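Local coordinates for protein flavodoxin (Fusobacterium nucleatum, PDB 6OHL) that binds flavin mononucleotide and probably serves as a low-potential electron donor to several redox enzymes, at residues A[16-21]-A[88-93]. Sequence-based numbering, arbitrary orientation.
Sequences KTTVGI and VGLGNQ. With FMN (flavin mononucleotide), chain B.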
ATOM      1  N   LYS A  16      -9.337  -5.226  11.453  1.00 13.93           N
ATOM      2  CA  LYS A  16      -8.074  -5.152  12.179  1.00 19.34           C
ATOM      3  C   LYS A  16      -6.951  -5.971  11.539  1.00 15.72           C
ATOM      4  O   LYS A  16      -5.855  -5.932  12.055  1.00 15.25           O
ATOM      5  CB  LYS A  16      -8.184  -5.581  13.662  1.00 21.67           C
ATOM      6  CG  LYS A  16      -9.307  -4.892  14.467  1.00 27.28           C
ATOM      7  CD  LYS A  16      -9.120  -3.386  14.471  1.00 35.61           C
ATOM      8  CE  LYS A  16     -10.143  -2.681  15.373  1.00 46.60           C
ATOM      9  NZ  LYS A  16     -10.681  -1.444  14.720  1.00 35.78           N
ATOM     10  N   THR A  17      -7.185  -6.737  10.467  1.00 17.68           N
ATOM     11  CA  THR A  17      -6.076  -7.468   9.833  1.00 14.19           C
ATOM     12  C   THR A  17      -4.939  -6.517   9.459  1.00 19.88           C
ATOM     13  O   THR A  17      -3.757  -6.804   9.702  1.00 17.78           O
ATOM     14  CB  THR A  17      -6.559  -8.198   8.574  1.00 17.09           C
ATOM     15  OG1 THR A  17      -7.795  -8.902   8.838  1.00 19.00           O
ATOM     16  CG2 THR A  17      -5.506  -9.189   8.088  1.00 17.42           C
ATOM     17  N   THR A  18      -5.290  -5.375   8.858  1.00 16.99           N
ATOM     18  CA  THR A  18      -4.290  -4.387   8.446  1.00 16.46           C
ATOM     19  C   THR A  18      -3.446  -3.888   9.619  1.00 17.99           C
ATOM     20  O   THR A  18      -2.264  -3.567   9.442  1.00 15.43           O
ATOM     21  CB  THR A  18      -5.002  -3.230   7.734  1.00 14.94           C
ATOM     22  OG1 THR A  18      -5.748  -3.759   6.640  1.00 16.58           O
ATOM     23  CG2 THR A  18      -4.003  -2.211   7.135  1.00 15.10           C
ATOM     24  N   VAL A  19      -4.021  -3.826  10.829  1.00 15.80           N
ATOM     25  CA  VAL A  19      -3.254  -3.383  11.995  1.00 17.96           C
ATOM     26  C   VAL A  19      -2.036  -4.277  12.223  1.00 20.23           C
ATOM     27  O   VAL A  19      -0.939  -3.790  12.557  1.00 18.40           O
ATOM     28  CB  VAL A  19      -4.162  -3.352  13.241  1.00 26.09           C
ATOM     29  CG1 VAL A  19      -3.352  -3.027  14.486  1.00 17.70           C
ATOM     30  CG2 VAL A  19      -5.320  -2.352  13.040  1.00 19.24           C
ATOM     31  N   GLY A  20      -2.211  -5.594  12.087  1.00 15.90           N
ATOM     32  CA  GLY A  20      -1.066  -6.498  12.245  1.00 13.90           C
ATOM     33  C   GLY A  20      -0.041  -6.304  11.138  1.00 16.67           C
ATOM     34  O   GLY A  20       1.171  -6.335  11.377  1.00 17.26           O
ATOM     35  N   ILE A  21      -0.516  -6.081   9.908  1.00 16.19           N
ATOM     36  CA  ILE A  21       0.409  -5.843   8.799  1.00 16.02           C
ATOM     37  C   ILE A  21       1.194  -4.550   9.030  1.00 13.93           C
ATOM     38  O   ILE A  21       2.406  -4.501   8.810  1.00 16.14           O
ATOM     39  CB  ILE A  21      -0.349  -5.839   7.452  1.00 17.03           C
ATOM     40  CG1 ILE A  21      -0.437  -7.265   6.865  1.00 18.29           C
ATOM     41  CG2 ILE A  21       0.391  -4.988   6.406  1.00 16.73           C
ATOM     42  CD1 ILE A  21      -1.048  -8.355   7.795  1.00 21.22           C
ATOM     43  N   VAL A  88       0.702  -0.916  -0.295  1.00 13.52           N
ATOM     44  CA  VAL A  88       0.444  -2.262   0.228  1.00 13.15           C
ATOM     45  C   VAL A  88      -1.053  -2.508   0.204  1.00 14.36           C
ATOM     46  O   VAL A  88      -1.816  -1.718   0.757  1.00 16.73           O
ATOM     47  CB  VAL A  88       0.958  -2.440   1.665  1.00 12.83           C
ATOM     48  CG1 VAL A  88       0.783  -3.894   2.100  1.00 13.38           C
ATOM     49  CG2 VAL A  88       2.447  -2.051   1.749  1.00 14.88           C
ATOM     50  N   GLY A  89      -1.467  -3.598  -0.421  1.00 12.37           N
ATOM     51  CA  GLY A  89      -2.845  -4.047  -0.351  1.00 15.72           C
ATOM     52  C   GLY A  89      -2.960  -5.324   0.468  1.00 15.48           C
ATOM     53  O   GLY A  89      -2.021  -6.135   0.533  1.00 15.58           O
ATOM     54  N   LEU A  90      -4.105  -5.484   1.122  1.00 14.93           N
ATOM     55  CA  LEU A  90      -4.508  -6.759   1.689  1.00 13.46           C
ATOM     56  C   LEU A  90      -5.776  -7.183   0.974  1.00 15.55           C
ATOM     57  O   LEU A  90      -6.650  -6.353   0.708  1.00 15.77           O
ATOM     58  CB  LEU A  90      -4.798  -6.675   3.196  1.00 13.99           C
ATOM     59  CG  LEU A  90      -3.645  -6.512   4.174  1.00 19.96           C
ATOM     60  CD1 LEU A  90      -3.179  -5.040   4.222  1.00 17.71           C
ATOM     61  CD2 LEU A  90      -4.191  -6.957   5.525  1.00 19.66           C
ATOM     62  N   GLY A  91      -5.882  -8.467   0.659  1.00 17.16           N
ATOM     63  CA  GLY A  91      -7.084  -8.933  -0.002  1.00 18.49           C
ATOM     64  C   GLY A  91      -7.201 -10.431   0.161  1.00 19.33           C
ATOM     65  O   GLY A  91      -6.497 -11.044   0.966  1.00 18.26           O
ATOM     66  N   ASN A  92      -8.111 -11.012  -0.607  1.00 17.26           N
ATOM     67  CA  ASN A  92      -8.297 -12.460  -0.630  1.00 17.28           C
ATOM     68  C   ASN A  92      -8.354 -12.872  -2.094  1.00 16.79           C
ATOM     69  O   ASN A  92      -9.339 -12.582  -2.790  1.00 17.27           O
ATOM     70  CB  ASN A  92      -9.578 -12.877   0.128  1.00 16.48           C
ATOM     71  CG  ASN A  92      -9.831 -14.385   0.060  1.00 21.16           C
ATOM     72  OD1 ASN A  92      -9.478 -15.041  -0.919  1.00 18.92           O
ATOM     73  ND2 ASN A  92     -10.462 -14.930   1.091  1.00 18.17           N
ATOM     74  N   GLN A  93      -7.309 -13.563  -2.566  1.00 17.44           N
ATOM     75  CA  GLN A  93      -7.176 -13.760  -4.012  1.00 16.31           C
ATOM     76  C   GLN A  93      -8.112 -14.818  -4.581  1.00 18.53           C
ATOM     77  O   GLN A  93      -8.360 -14.802  -5.791  1.00 17.77           O
ATOM     78  CB  GLN A  93      -5.734 -14.138  -4.381  1.00 16.80           C
ATOM     79  CG  GLN A  93      -5.279 -15.504  -3.860  1.00 15.72           C
ATOM     80  CD  GLN A  93      -3.761 -15.595  -3.739  1.00 14.83           C
ATOM     81  OE1 GLN A  93      -3.062 -15.946  -4.700  1.00 17.18           O
ATOM     82  NE2 GLN A  93      -3.245 -15.244  -2.574  1.00 15.52           N
TER
HETATM   83  N1  FMN B 201     -10.405  -8.699  -0.898  1.00 17.93           N
HETATM   84  C2  FMN B 201     -10.007  -8.440  -2.193  1.00 17.45           C
HETATM   85  O2  FMN B 201      -8.894  -8.781  -2.605  1.00 16.91           O
HETATM   86  N3  FMN B 201     -10.848  -7.826  -3.081  1.00 18.57           N
HETATM   87  C4  FMN B 201     -12.095  -7.413  -2.698  1.00 20.99           C
HETATM   88  O4  FMN B 201     -12.789  -6.854  -3.528  1.00 21.44           O
HETATM   89  C4A FMN B 201     -12.525  -7.671  -1.400  1.00 22.03           C
HETATM   90  N5  FMN B 201     -13.779  -7.279  -1.006  1.00 22.18           N
HETATM   91  C5A FMN B 201     -14.192  -7.524   0.272  1.00 20.78           C
HETATM   92  C6  FMN B 201     -15.495  -7.118   0.619  1.00 21.84           C
HETATM   93  C7  FMN B 201     -15.937  -7.349   1.907  1.00 22.46           C
HETATM   94  C7M FMN B 201     -17.331  -6.901   2.294  1.00 28.09           C
HETATM   95  C8  FMN B 201     -15.117  -7.987   2.827  1.00 21.28           C
HETATM   96  C8M FMN B 201     -15.621  -8.252   4.215  1.00 24.33           C
HETATM   97  C9  FMN B 201     -13.827  -8.407   2.478  1.00 21.02           C
HETATM   98  C9A FMN B 201     -13.366  -8.172   1.180  1.00 22.59           C
HETATM   99  N10 FMN B 201     -12.073  -8.537   0.796  1.00 18.99           N
HETATM  100  C10 FMN B 201     -11.678  -8.313  -0.506  1.00 15.46           C
HETATM  101  C1' FMN B 201     -11.128  -9.221   1.717  1.00 15.90           C
HETATM  102  C2' FMN B 201     -10.434  -8.191   2.660  1.00 17.32           C
HETATM  103  O2' FMN B 201      -9.809  -7.128   1.947  1.00 18.52           O
HETATM  104  C3' FMN B 201      -9.428  -8.921   3.551  1.00 15.16           C
HETATM  105  O3' FMN B 201     -10.184  -9.820   4.351  1.00 20.46           O
HETATM  106  C4' FMN B 201      -8.577  -8.011   4.453  1.00 15.27           C
HETATM  107  O4' FMN B 201      -7.631  -8.760   5.213  1.00 17.41           O
HETATM  108  C5' FMN B 201      -9.432  -7.217   5.439  1.00 16.08           C
HETATM  109  O5' FMN B 201      -8.572  -6.366   6.183  1.00 17.76           O
HETATM  110  P   FMN B 201      -9.023  -5.570   7.526  1.00 17.70           P
HETATM  111  O1P FMN B 201     -10.293  -4.797   7.167  1.00 16.15           O
HETATM  112  O2P FMN B 201      -7.883  -4.688   7.965  1.00 15.99           O
HETATM  113  O3P FMN B 201      -9.341  -6.585   8.607  1.00 17.70           O
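The N-terminus of helix 17-28, the phosphate-binding end of this flavodoxin fold, meets the C-terminal end of strand 84-90 through T17, T18 and I21, which gather around L90. One methyl does most of the touching: CD2 of L90 lies 3.6 Å from CG2 of T17, and the same carbon sits 4.0 Å from CG1 of I21. The L90 and I21 side chains reach toward each other tip to tip, while both threonines meet the leucine at a slant. Two residues earlier on the strand, V88 adds a looser apolar touch, through CG1, to CG2 of I21.

Both threonine hydroxyls go to the phosphate. In T17, chi1 of -46° sets OG1 beside its own backbone N, and the pair closes on one phosphate oxygen: T17 OG1 donates to FMN O3P at 2.8 Å and T17 N to the same atom at 2.9 Å. T18 repeats the scheme on the next oxygen, with its OG1 2.7 Å from FMN O2P; T18 N points at the same O2P more squarely than T17 N does at O3P, with an N-H...O angle of 165°. Four bonds thus grip two phosphate oxygens at a helix start, where the helix dipole would probably help stabilise the anion. The T17 methyl, anti to the backbone N, lies against L90 CD2 and FMN O4' alike. T18 touches L90 mainly with OG1, its CG2 methyl lying further off, against CD1.

Past L90 the chain turns to the other end of FMN. The backbone N of N92 donates to flavin O2 at 3.1 Å and, less directly, to N1 at 3.3 Å; CA of G91 passes close by O2.

T18 and L90 both rest on V55 of the adjacent parallel strand 51-59, and I21 also touches L145 of strand 139-145. Helix 154-166 closes in beside them, placing I158 on I21 and W161 on V88.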